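Local coordinates for protein 3-deoxy-manno-octulosonate cytidylyltransferase (Escherichia coli, PDB 1H7E) that catalyses the transfer of a cytidylyl group from CTP to the eight-carbon sugar KDO, releasing diphosphate, probably to activate the sugar for lipopolysaccharide synthesis, at residues 4-9 against 92-97; 67-72 against 80-85; 101-106 against 218-223; 127-132 against 169-174. One frame throughout, in Å; residues are numbered along the deposited sequence.

Interaction 1 (4-9 against 92-97); sequences VIVIPA and YINLQG
V4 pairs with Y92 at one end of a parallel ladder in the central mixed sheet of this GT-A-type nucleotidyltransferase fold. Strands 3-8 and 91-94 are neighbours in that sheet. V4 CG2 lies alongside the Y92 ring, 3.6 Å from its CD2, and both side chains point the same way. The Y92 hydroxyl bonds outside the contact, to V87 O. V4 O accepts I93 N at 2.9 Å. I5 then turns to the other face of the sheet, next to I93. Its CG1 touches I93 CB, while CG2, anti to the backbone N, reaches L95 CG at 3.9 Å. V6 binds through both backbone polar atoms. V6 N donates to I93 O at 2.8 Å in an almost straight bond (178°), and V6 O accepts L95 N at 3.1 Å. L80 and V83 of helix 76-86 cover the V6 side chain. I7 returns to the I5 side. Its CG2 packs 3.6 Å from G97 CA, where the second segment has left its strand. At P8 the ladder cannot go on from the nitrogen, because proline has no N-H to give. P8 CG lies 3.3 Å from N94 OD1.

Interaction 2 (67-72 against 80-85); sequences IMTRND and LVEVMH
E82 reaches from helix 76-86 to T69 and R70 just past strand 65-68. The contact belongs to a beta-alpha unit of the GT-A-type sheet: an outer strand, a loop, and a helix packed back against the sheet. The direct hydrogen bond runs from R70 N to E82 OE1, 2.9 Å long and fairly straight (164°). OE1 uses its syn lone pair. The same oxygen also accepts H73 NE2, so two N-H groups hold the carboxylate. The E82 chain is extended, with CG anti to the backbone N (chi1 -178°), and this carries the acid across to the loop. A water serves the other oxygen, donating to E82 OE2 at 3.0 Å and to M68 O at 3.1 Å. The charge contact is looser. The R70 guanidinium lies nearly parallel to the carboxylate, 16° apart, and places one face over it. R70 NH1 is 4.1 Å from E82 OE2, but no N-H points there. R70 NE has a 3.3 Å salt bridge to D72 OD1, a residue that is poorly ordered. Cutting E82 back to alanine would probably leave R70 N and H73 NE2 without their acceptor and let the loop shift. The apolar contact is through V83. Its CG2 meets a methyl of I67 in the strand and one of T69 just after it: I67 CG2 at 4.1 Å and T69 CG2 at 3.9 Å.

Interaction 3 (101-106 against 218-223); sequences MIRPRD and AATGPG
R103 reaches two successive carbonyls of the loop after strand 212-216. NH2 donates to A218 O at 2.9 Å, and NH1 donates to A219 O at 3.1 Å. The NH1 bond is the straighter one, 168° against 140°. Both oxygens lie near the guanidinium plane, at its edge, yet the donors sit well above the two carbonyl planes. A bend at chi3 (-64°) turns the group to meet them. R103 stands at the N-cap position of helix 104-116, and D106 in its first turn joins the same group. D106 OD2 forms a salt bridge with R103 NH2 at 2.9 Å, though its hydrogen bond is weak. The contact ties the start of this helix to the loop that leads into helix 227-243. Waters fill the next layer. One accepts A218 N and donates to D106 OD1. Another accepts G221 N at 2.9 Å and donates to M101 O. Packing is light. T220 CG2 lies 3.7 Å from R103 NH2, and M101 CB faces G221 CA at 4.4 Å. M101 also rests on L236 of helix 227-243. A leucine in place of R103 would probably leave A218 O and A219 O without these donors and D106 without its cationic mate. The contact thus depends on one guanidinium and bridging water more than on apolar burial.

Interaction 4 (127-132 against 169-174); sequences HAISAA and YLKHVG
Strands 122-129 and 169-179 run antiparallel as neighbours in the central mixed sheet, and this contact joins H127-I129 to Y169-K171. H127 and K171 form a hydrogen-bonded pair: K171 N to H127 O is 2.8 Å and H127 N to K171 O is 3.0 Å. A128 and L170 follow as a non-hydrogen-bonded pair, with L170 CD2 close to the A128 N. I129 N donates to Y169 O at 3.1 Å, from 47° above the carbonyl plane. A water lies beside it, donating to I129 O and accepting Y169 N. On the H127 face, the imidazole and the K171 chain lie side by side and point the same way. K171 CB sits over one ring face, near the rim, and K171 CD is 3.7 Å from H127 NE2. With chi1 at 69°, the H127 ring can give ND1 to A128 O at 3.1 Å, which fixes its rotation. A second water joins H127 NE2 to K171 NZ. The V173 side chain crosses that of H127 at about a right angle, with CG2 3.6 Å from H127 CD2. Further along, I129 CG2 packs on K171 CB at 3.6 Å. The Y169 ring passes A131, its CE2 touching the A131 CB, and its hydroxyl binds P159 O. S130 caps the short, weakly bonded helix 131-134 through OG to E133 N. The contact is thus an antiparallel pairing of strands 122-129 and 169-179 in the mixed sheet of the GT-A-type fold, followed by a serine N-cap.

Interactions 1 and 4 pair strands of the central mixed sheet, and interaction 2 packs helix 76-86 at its 65-68 edge. Interaction 2 is nested along the chain inside the loop closed by interaction 1; their centres are 12 Å apart, and L80 packs on V6 and N94. Segments 92-97 and 101-106 are close in sequence, leading from interaction 1 to interaction 3, which joins the start of helix 104-116 to the loop before helix 227-243. Interaction 4 is nested inside the loop closed by interaction 3, 13 Å between centres, with H127 packed against A218, A219 and T220. Q96 comes near G174 where interaction 1 meets interaction 4. Interactions 2 and 4 lie on opposite sides of the chain's centre.

Interaction 1 (4-9 against 92-97)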
loop_
_atom_site.group_PDB
_atom_site.type_symbol
_atom_site.label_atom_id
_atom_site.label_comp_id
_atom_site.label_asym_id
_atom_site.label_seq_id
_atom_site.Cartn_x
_atom_site.Cartn_y
_atom_site.Cartn_z
ATOM N N VAL A 4 -13.659 23.018 -10.985
ATOM C CA VAL A 4 -14.784 23.429 -10.153
ATOM C C VAL A 4 -14.697 22.734 -8.793
ATOM O O VAL A 4 -14.102 21.661 -8.657
ATOM C CB VAL A 4 -16.178 23.136 -10.793
ATOM C CG1 VAL A 4 -16.256 23.748 -12.210
ATOM C CG2 VAL A 4 -16.466 21.661 -10.811
ATOM N N ILE A 5 -15.223 23.381 -7.774
ATOM C CA ILE A 5 -15.236 22.798 -6.443
ATOM C C ILE A 5 -16.654 22.369 -6.141
ATOM O O ILE A 5 -17.592 23.134 -6.356
ATOM C CB ILE A 5 -14.780 23.793 -5.362
ATOM C CG1 ILE A 5 -13.279 24.028 -5.478
ATOM C CG2 ILE A 5 -15.181 23.297 -3.973
ATOM C CD1 ILE A 5 -12.774 25.127 -4.577
ATOM N N VAL A 6 -16.816 21.123 -5.698
ATOM C CA VAL A 6 -18.127 20.596 -5.342
ATOM C C VAL A 6 -18.096 20.265 -3.856
ATOM O O VAL A 6 -17.178 19.590 -3.375
ATOM C CB VAL A 6 -18.498 19.325 -6.157
ATOM C CG1 VAL A 6 -19.838 18.783 -5.696
ATOM C CG2 VAL A 6 -18.553 19.645 -7.632
ATOM N N ILE A 7 -19.075 20.772 -3.120
ATOM C CA ILE A 7 -19.166 20.545 -1.690
ATOM C C ILE A 7 -20.404 19.708 -1.383
ATOM O O ILE A 7 -21.527 20.195 -1.503
ATOM C CB ILE A 7 -19.297 21.882 -0.918
ATOM C CG1 ILE A 7 -18.120 22.808 -1.229
ATOM C CG2 ILE A 7 -19.391 21.623 0.597
ATOM C CD1 ILE A 7 -18.392 24.250 -0.839
ATOM N N PRO A 8 -20.224 18.412 -1.066
ATOM C CA PRO A 8 -21.350 17.521 -0.738
ATOM C C PRO A 8 -21.884 17.980 0.615
ATOM O O PRO A 8 -21.115 18.127 1.568
ATOM C CB PRO A 8 -20.677 16.151 -0.583
ATOM C CG PRO A 8 -19.467 16.252 -1.420
ATOM C CD PRO A 8 -18.966 17.647 -1.122
ATOM N N ALA A 9 -23.183 18.216 0.715
ATOM C CA ALA A 9 -23.744 18.684 1.972
ATOM C C ALA A 9 -25.088 18.050 2.260
ATOM O O ALA A 9 -26.129 18.616 1.928
ATOM C CB ALA A 9 -23.872 20.209 1.959
ATOM N N TYR A 92 -12.447 18.212 -11.032
ATOM C CA TYR A 92 -13.447 18.383 -9.982
ATOM C C TYR A 92 -12.783 18.173 -8.636
ATOM O O TYR A 92 -12.121 17.157 -8.420
ATOM C CB TYR A 92 -14.564 17.351 -10.114
ATOM C CG TYR A 92 -15.352 17.454 -11.401
ATOM C CD1 TYR A 92 -14.871 16.886 -12.573
ATOM C CD2 TYR A 92 -16.574 18.140 -11.441
ATOM C CE1 TYR A 92 -15.584 17.003 -13.767
ATOM C CE2 TYR A 92 -17.298 18.264 -12.628
ATOM C CZ TYR A 92 -16.797 17.696 -13.782
ATOM O OH TYR A 92 -17.491 17.801 -14.968
ATOM N N ILE A 93 -12.969 19.123 -7.734
ATOM C CA ILE A 93 -12.400 19.042 -6.392
ATOM C C ILE A 93 -13.564 18.789 -5.459
ATOM O O ILE A 93 -14.573 19.504 -5.484
ATOM C CB ILE A 93 -11.684 20.347 -6.007
ATOM C CG1 ILE A 93 -10.464 20.537 -6.895
ATOM C CG2 ILE A 93 -11.278 20.333 -4.519
ATOM C CD1 ILE A 93 -9.915 21.931 -6.852
ATOM N N ASN A 94 -13.447 17.746 -4.652
ATOM C CA ASN A 94 -14.502 17.391 -3.722
ATOM C C ASN A 94 -14.047 17.783 -2.322
ATOM O O ASN A 94 -13.076 17.229 -1.818
ATOM C CB ASN A 94 -14.738 15.887 -3.798
ATOM C CG ASN A 94 -16.120 15.482 -3.345
ATOM O OD1 ASN A 94 -17.124 16.057 -3.782
ATOM N ND2 ASN A 94 -16.191 14.451 -2.499
ATOM N N LEU A 95 -14.691 18.797 -1.751
ATOM C CA LEU A 95 -14.405 19.289 -0.402
ATOM C C LEU A 95 -15.466 18.787 0.545
ATOM O O LEU A 95 -16.630 18.729 0.182
ATOM C CB LEU A 95 -14.511 20.806 -0.343
ATOM C CG LEU A 95 -13.404 21.712 -0.832
ATOM C CD1 LEU A 95 -13.696 23.112 -0.296
ATOM C CD2 LEU A 95 -12.072 21.233 -0.306
ATOM N N GLN A 96 -15.103 18.530 1.793
ATOM C CA GLN A 96 -16.093 18.078 2.770
ATOM C C GLN A 96 -16.908 19.255 3.334
ATOM O O GLN A 96 -16.351 20.289 3.696
ATOM C CB GLN A 96 -15.412 17.274 3.879
ATOM C CG GLN A 96 -14.798 15.965 3.366
ATOM C CD GLN A 96 -15.725 15.238 2.384
ATOM O OE1 GLN A 96 -16.817 14.794 2.755
ATOM N NE2 GLN A 96 -15.307 15.154 1.117
ATOM N N GLY A 97 -18.226 19.092 3.385
ATOM C CA GLY A 97 -19.091 20.151 3.863
ATOM C C GLY A 97 -19.060 20.368 5.360
ATOM O O GLY A 97 -19.741 21.273 5.862
#

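Interaction 2 (67-72 against 80-85)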
loop_
_atom_site.group_PDB
_atom_site.type_symbol
_atom_site.label_atom_id
_atom_site.label_comp_id
_atom_site.label_asym_id
_atom_site.label_seq_id
_atom_site.Cartn_x
_atom_site.Cartn_y
_atom_site.Cartn_z
ATOM N N ILE A 67 -27.118 22.200 -6.267
ATOM C CA ILE A 67 -27.618 21.284 -7.281
ATOM C C ILE A 67 -28.157 20.086 -6.520
ATOM O O ILE A 67 -27.497 19.566 -5.616
ATOM C CB ILE A 67 -26.522 20.877 -8.300
ATOM C CG1 ILE A 67 -27.066 19.828 -9.274
ATOM C CG2 ILE A 67 -25.271 20.383 -7.578
ATOM C CD1 ILE A 67 -26.209 19.621 -10.474
ATOM N N MET A 68 -29.418 19.753 -6.782
ATOM C CA MET A 68 -30.060 18.628 -6.133
ATOM C C MET A 68 -29.576 17.347 -6.788
ATOM O O MET A 68 -29.433 17.262 -8.014
ATOM C CB MET A 68 -31.577 18.737 -6.242
ATOM C CG MET A 68 -32.199 19.757 -5.308
ATOM S SD MET A 68 -32.241 19.218 -3.588
ATOM C CE MET A 68 -33.521 17.941 -3.626
ATOM N N THR A 69 -29.309 16.356 -5.951
ATOM C CA THR A 69 -28.814 15.069 -6.416
ATOM C C THR A 69 -29.689 13.993 -5.794
ATOM O O THR A 69 -30.527 14.295 -4.956
ATOM C CB THR A 69 -27.322 14.867 -5.997
ATOM O OG1 THR A 69 -27.194 15.010 -4.576
ATOM C CG2 THR A 69 -26.420 15.901 -6.671
ATOM N N ARG A 70 -29.537 12.751 -6.234
ATOM C CA ARG A 70 -30.330 11.662 -5.673
ATOM C C ARG A 70 -29.947 11.372 -4.219
ATOM O O ARG A 70 -28.811 11.621 -3.802
ATOM C CB ARG A 70 -30.177 10.399 -6.516
ATOM C CG ARG A 70 -30.764 10.549 -7.904
ATOM C CD ARG A 70 -30.885 9.214 -8.598
ATOM N NE ARG A 70 -29.580 8.601 -8.804
ATOM C CZ ARG A 70 -28.788 8.853 -9.844
ATOM N NH1 ARG A 70 -29.166 9.716 -10.785
ATOM N NH2 ARG A 70 -27.618 8.238 -9.951
ATOM N N ASN A 71 -30.917 10.906 -3.434
ATOM C CA ASN A 71 -30.675 10.568 -2.030
ATOM C C ASN A 71 -30.267 9.099 -1.878
ATOM O O ASN A 71 -29.771 8.697 -0.819
ATOM C CB ASN A 71 -31.905 10.889 -1.162
ATOM C CG ASN A 71 -33.205 10.337 -1.746
ATOM O OD1 ASN A 71 -34.080 11.100 -2.164
ATOM N ND2 ASN A 71 -33.340 9.012 -1.769
ATOM N N ASP A 72 -30.451 8.328 -2.957
ATOM C CA ASP A 72 -30.125 6.896 -3.015
ATOM C C ASP A 72 -28.637 6.584 -3.268
ATOM O O ASP A 72 -28.276 5.433 -3.521
ATOM C CB ASP A 72 -30.992 6.193 -4.081
ATOM C CG ASP A 72 -30.808 6.776 -5.497
ATOM O OD1 ASP A 72 -29.662 6.904 -5.981
ATOM O OD2 ASP A 72 -31.826 7.089 -6.148
ATOM N N LEU A 80 -20.817 12.787 -6.726
ATOM C CA LEU A 80 -19.994 13.647 -7.584
ATOM C C LEU A 80 -20.130 13.241 -9.067
ATOM O O LEU A 80 -20.014 14.089 -9.948
ATOM C CB LEU A 80 -18.514 13.599 -7.141
ATOM C CG LEU A 80 -17.473 14.504 -7.807
ATOM C CD1 LEU A 80 -17.805 15.957 -7.574
ATOM C CD2 LEU A 80 -16.109 14.207 -7.230
ATOM N N VAL A 81 -20.349 11.952 -9.341
ATOM C CA VAL A 81 -20.516 11.463 -10.719
ATOM C C VAL A 81 -21.804 12.061 -11.323
ATOM O O VAL A 81 -21.824 12.507 -12.480
ATOM C CB VAL A 81 -20.537 9.895 -10.772
ATOM C CG1 VAL A 81 -21.007 9.389 -12.130
ATOM C CG2 VAL A 81 -19.130 9.352 -10.506
ATOM N N GLU A 82 -22.858 12.116 -10.517
ATOM C CA GLU A 82 -24.103 12.705 -10.975
ATOM C C GLU A 82 -23.897 14.197 -11.273
ATOM O O GLU A 82 -24.410 14.699 -12.271
ATOM C CB GLU A 82 -25.219 12.545 -9.954
ATOM C CG GLU A 82 -26.534 13.115 -10.465
ATOM C CD GLU A 82 -27.637 13.160 -9.429
ATOM O OE1 GLU A 82 -27.433 12.690 -8.287
ATOM O OE2 GLU A 82 -28.732 13.673 -9.758
ATOM N N VAL A 83 -23.164 14.903 -10.410
ATOM C CA VAL A 83 -22.909 16.322 -10.627
ATOM C C VAL A 83 -22.087 16.531 -11.896
ATOM O O VAL A 83 -22.321 17.478 -12.657
ATOM C CB VAL A 83 -22.149 16.972 -9.420
ATOM C CG1 VAL A 83 -21.707 18.402 -9.773
ATOM C CG2 VAL A 83 -23.039 16.984 -8.188
ATOM N N MET A 84 -21.119 15.646 -12.118
ATOM C CA MET A 84 -20.226 15.722 -13.272
ATOM C C MET A 84 -20.952 15.759 -14.626
ATOM O O MET A 84 -20.526 16.457 -15.539
ATOM C CB MET A 84 -19.223 14.558 -13.230
ATOM C CG MET A 84 -18.277 14.446 -14.428
ATOM S SD MET A 84 -18.951 13.441 -15.782
ATOM C CE MET A 84 -19.262 11.843 -14.937
ATOM N N HIS A 85 -22.021 14.984 -14.759
ATOM C CA HIS A 85 -22.786 14.963 -16.014
ATOM C C HIS A 85 -23.456 16.292 -16.347
ATOM O O HIS A 85 -23.618 16.633 -17.523
ATOM C CB HIS A 85 -23.850 13.886 -15.964
ATOM C CG HIS A 85 -23.303 12.511 -16.113
ATOM N ND1 HIS A 85 -22.588 12.114 -17.222
ATOM C CD2 HIS A 85 -23.373 11.435 -15.298
ATOM C CE1 HIS A 85 -22.241 10.846 -17.081
ATOM N NE2 HIS A 85 -22.704 10.411 -15.923
HETATM O O HOH W 1 -28.201 16.410 -10.776
#

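Interaction 3 (101-106 against 218-223)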
loop_
_atom_site.group_PDB
_atom_site.type_symbol
_atom_site.label_atom_id
_atom_site.label_comp_id
_atom_site.label_asym_id
_atom_site.label_seq_id
_atom_site.Cartn_x
_atom_site.Cartn_y
_atom_site.Cartn_z
ATOM N N MET A 101 -12.829 24.885 8.691
ATOM C CA MET A 101 -11.518 25.502 8.852
ATOM C C MET A 101 -10.511 25.196 7.752
ATOM O O MET A 101 -9.311 25.429 7.912
ATOM C CB MET A 101 -10.945 25.187 10.235
ATOM C CG MET A 101 -11.813 25.756 11.358
ATOM S SD MET A 101 -10.907 26.014 12.870
ATOM C CE MET A 101 -9.698 27.287 12.313
ATOM N N ILE A 102 -11.023 24.708 6.625
ATOM C CA ILE A 102 -10.224 24.384 5.454
ATOM C C ILE A 102 -9.384 25.606 5.042
ATOM O O ILE A 102 -9.870 26.733 5.080
ATOM C CB ILE A 102 -11.171 23.951 4.276
ATOM C CG1 ILE A 102 -10.386 23.733 2.989
ATOM C CG2 ILE A 102 -12.234 25.011 3.997
ATOM C CD1 ILE A 102 -9.418 22.598 3.079
ATOM N N ARG A 103 -8.107 25.396 4.730
ATOM C CA ARG A 103 -7.245 26.491 4.287
ATOM C C ARG A 103 -7.221 26.558 2.764
ATOM O O ARG A 103 -6.814 25.607 2.113
ATOM C CB ARG A 103 -5.801 26.306 4.762
ATOM C CG ARG A 103 -5.571 26.477 6.255
ATOM C CD ARG A 103 -4.070 26.394 6.564
ATOM N NE ARG A 103 -3.534 25.069 6.247
ATOM C CZ ARG A 103 -3.324 24.101 7.138
ATOM N NH1 ARG A 103 -3.584 24.294 8.431
ATOM N NH2 ARG A 103 -2.921 22.913 6.719
ATOM N N PRO A 104 -7.646 27.692 2.178
ATOM C CA PRO A 104 -7.659 27.866 0.722
ATOM C C PRO A 104 -6.346 27.498 0.036
ATOM O O PRO A 104 -6.351 26.954 -1.078
ATOM C CB PRO A 104 -7.961 29.357 0.571
ATOM C CG PRO A 104 -8.931 29.591 1.687
ATOM C CD PRO A 104 -8.301 28.836 2.847
ATOM N N ARG A 105 -5.226 27.789 0.694
ATOM C CA ARG A 105 -3.900 27.495 0.139
ATOM C C ARG A 105 -3.665 25.996 -0.065
ATOM O O ARG A 105 -2.968 25.597 -0.992
ATOM C CB ARG A 105 -2.802 28.090 1.038
ATOM C CG ARG A 105 -1.930 29.194 0.377
ATOM C CD ARG A 105 -2.735 30.322 -0.340
ATOM N NE ARG A 105 -3.552 31.156 0.554
ATOM C CZ ARG A 105 -4.676 31.784 0.193
ATOM N NH1 ARG A 105 -5.137 31.686 -1.050
ATOM N NH2 ARG A 105 -5.364 32.485 1.084
ATOM N N ASP A 106 -4.264 25.167 0.780
ATOM C CA ASP A 106 -4.108 23.713 0.648
ATOM C C ASP A 106 -4.822 23.192 -0.591
ATOM O O ASP A 106 -4.348 22.251 -1.238
ATOM C CB ASP A 106 -4.639 22.980 1.885
ATOM C CG ASP A 106 -3.800 23.230 3.125
ATOM O OD1 ASP A 106 -2.668 23.755 3.010
ATOM O OD2 ASP A 106 -4.294 22.895 4.217
ATOM N N ALA A 218 0.548 21.185 6.097
ATOM C CA ALA A 218 0.669 21.319 7.558
ATOM C C ALA A 218 -0.570 20.733 8.259
ATOM O O ALA A 218 -1.606 20.539 7.617
ATOM C CB ALA A 218 0.845 22.778 7.926
ATOM N N ALA A 219 -0.458 20.414 9.553
ATOM C CA ALA A 219 -1.590 19.861 10.300
ATOM C C ALA A 219 -2.796 20.786 10.111
ATOM O O ALA A 219 -2.688 21.999 10.290
ATOM C CB ALA A 219 -1.245 19.724 11.787
ATOM N N THR A 220 -3.924 20.217 9.699
ATOM C CA THR A 220 -5.129 20.996 9.453
ATOM C C THR A 220 -5.891 21.313 10.738
ATOM O O THR A 220 -5.484 20.900 11.828
ATOM C CB THR A 220 -6.063 20.275 8.444
ATOM O OG1 THR A 220 -6.416 18.985 8.957
ATOM C CG2 THR A 220 -5.375 20.114 7.075
ATOM N N GLY A 221 -6.967 22.090 10.601
ATOM C CA GLY A 221 -7.789 22.459 11.744
ATOM C C GLY A 221 -8.761 21.349 12.097
ATOM O O GLY A 221 -9.051 20.499 11.256
ATOM N N PRO A 222 -9.277 21.315 13.337
ATOM C CA PRO A 222 -10.222 20.260 13.719
ATOM C C PRO A 222 -11.559 20.329 12.955
ATOM O O PRO A 222 -12.231 21.368 12.932
ATOM C CB PRO A 222 -10.380 20.480 15.230
ATOM C CG PRO A 222 -10.192 21.960 15.378
ATOM C CD PRO A 222 -9.012 22.219 14.471
ATOM N N GLY A 223 -11.866 19.250 12.233
ATOM C CA GLY A 223 -13.111 19.170 11.487
ATOM C C GLY A 223 -14.238 18.915 12.475
ATOM O O GLY A 223 -14.013 18.312 13.529
HETATM O O HOH W 2 -12.097 21.998 9.649
HETATM O O HOH W 3 -6.604 23.582 8.096
HETATM O O HOH W 4 -0.438 23.658 4.904
#

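Interaction 4 (127-132 against 169-174)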
loop_
_atom_site.group_PDB
_atom_site.type_symbol
_atom_site.label_atom_id
_atom_site.label_comp_id
_atom_site.label_asym_id
_atom_site.label_seq_id
_atom_site.Cartn_x
_atom_site.Cartn_y
_atom_site.Cartn_z
ATOM N N HIS A 127 -1.090 14.954 6.103
ATOM C CA HIS A 127 -0.212 15.740 6.985
ATOM C C HIS A 127 0.388 14.798 8.038
ATOM O O HIS A 127 -0.170 13.729 8.308
ATOM C CB HIS A 127 -0.907 16.961 7.622
ATOM C CG HIS A 127 -1.962 16.633 8.638
ATOM N ND1 HIS A 127 -1.668 16.231 9.922
ATOM C CD2 HIS A 127 -3.314 16.705 8.574
ATOM C CE1 HIS A 127 -2.790 16.065 10.602
ATOM N NE2 HIS A 127 -3.804 16.347 9.806
ATOM N N ALA A 128 1.563 15.152 8.551
ATOM C CA ALA A 128 2.245 14.327 9.555
ATOM C C ALA A 128 1.506 14.249 10.882
ATOM O O ALA A 128 0.866 15.215 11.308
ATOM C CB ALA A 128 3.662 14.847 9.784
ATOM N N ILE A 129 1.509 13.060 11.484
ATOM C CA ILE A 129 0.897 12.847 12.787
ATOM C C ILE A 129 1.864 11.990 13.621
ATOM O O ILE A 129 2.756 11.351 13.079
ATOM C CB ILE A 129 -0.499 12.152 12.729
ATOM C CG1 ILE A 129 -0.433 10.871 11.901
ATOM C CG2 ILE A 129 -1.557 13.109 12.132
ATOM C CD1 ILE A 129 -1.633 9.986 12.055
ATOM N N SER A 130 1.686 12.027 14.935
ATOM C CA SER A 130 2.500 11.256 15.873
ATOM C C SER A 130 2.025 9.813 15.864
ATOM O O SER A 130 0.906 9.524 15.418
ATOM C CB SER A 130 2.300 11.821 17.277
ATOM O OG SER A 130 0.995 11.531 17.782
ATOM N N ALA A 131 2.841 8.921 16.415
ATOM C CA ALA A 131 2.497 7.505 16.498
ATOM C C ALA A 131 1.245 7.269 17.343
ATOM O O ALA A 131 0.434 6.395 17.035
ATOM C CB ALA A 131 3.675 6.715 17.060
ATOM N N ALA A 132 1.067 8.062 18.395
ATOM C CA ALA A 132 -0.099 7.909 19.263
ATOM C C ALA A 132 -1.395 8.214 18.500
ATOM O O ALA A 132 -2.403 7.512 18.673
ATOM C CB ALA A 132 0.023 8.795 20.474
ATOM N N TYR A 169 4.429 8.786 10.451
ATOM C CA TYR A 169 3.041 8.590 10.057
ATOM C C TYR A 169 2.425 9.787 9.347
ATOM O O TYR A 169 2.758 10.940 9.647
ATOM C CB TYR A 169 2.193 8.236 11.287
ATOM C CG TYR A 169 2.584 6.901 11.870
ATOM C CD1 TYR A 169 2.105 5.726 11.302
ATOM C CD2 TYR A 169 3.529 6.810 12.905
ATOM C CE1 TYR A 169 2.559 4.482 11.728
ATOM C CE2 TYR A 169 3.995 5.564 13.342
ATOM C CZ TYR A 169 3.502 4.410 12.743
ATOM O OH TYR A 169 3.933 3.167 13.132
ATOM N N LEU A 170 1.554 9.482 8.382
ATOM C CA LEU A 170 0.830 10.495 7.610
ATOM C C LEU A 170 -0.649 10.220 7.709
ATOM O O LEU A 170 -1.090 9.102 7.486
ATOM C CB LEU A 170 1.221 10.457 6.128
ATOM C CG LEU A 170 2.642 10.869 5.762
ATOM C CD1 LEU A 170 2.948 10.512 4.306
ATOM C CD2 LEU A 170 2.834 12.370 6.029
ATOM N N LYS A 171 -1.406 11.235 8.096
ATOM C CA LYS A 171 -2.844 11.127 8.162
ATOM C C LYS A 171 -3.421 11.611 6.808
ATOM O O LYS A 171 -3.015 12.655 6.271
ATOM C CB LYS A 171 -3.393 12.015 9.266
ATOM C CG LYS A 171 -4.909 12.124 9.257
ATOM C CD LYS A 171 -5.387 13.068 10.346
ATOM C CE LYS A 171 -6.897 13.080 10.411
ATOM N NZ LYS A 171 -7.366 13.700 11.678
ATOM N N HIS A 172 -4.381 10.855 6.283
ATOM C CA HIS A 172 -5.035 11.202 5.032
ATOM C C HIS A 172 -6.111 12.265 5.324
ATOM O O HIS A 172 -6.895 12.118 6.270
ATOM C CB HIS A 172 -5.667 9.951 4.427
ATOM C CG HIS A 172 -6.525 10.219 3.229
ATOM N ND1 HIS A 172 -6.137 11.054 2.200
ATOM C CD2 HIS A 172 -7.765 9.782 2.911
ATOM C CE1 HIS A 172 -7.104 11.120 1.301
ATOM N NE2 HIS A 172 -8.102 10.357 1.709
ATOM N N VAL A 173 -6.084 13.357 4.549
ATOM C CA VAL A 173 -7.060 14.462 4.653
ATOM C C VAL A 173 -8.005 14.252 3.463
ATOM O O VAL A 173 -7.578 14.357 2.312
ATOM C CB VAL A 173 -6.357 15.859 4.538
ATOM C CG1 VAL A 173 -7.408 16.984 4.531
ATOM C CG2 VAL A 173 -5.387 16.057 5.711
ATOM N N GLY A 174 -9.272 13.970 3.767
ATOM C CA GLY A 174 -10.298 13.650 2.780
ATOM C C GLY A 174 -10.786 14.617 1.720
ATOM O O GLY A 174 -11.988 14.682 1.462
HETATM O O HOH W 5 -6.324 16.402 10.935
HETATM O O HOH W 6 5.263 10.439 12.695
#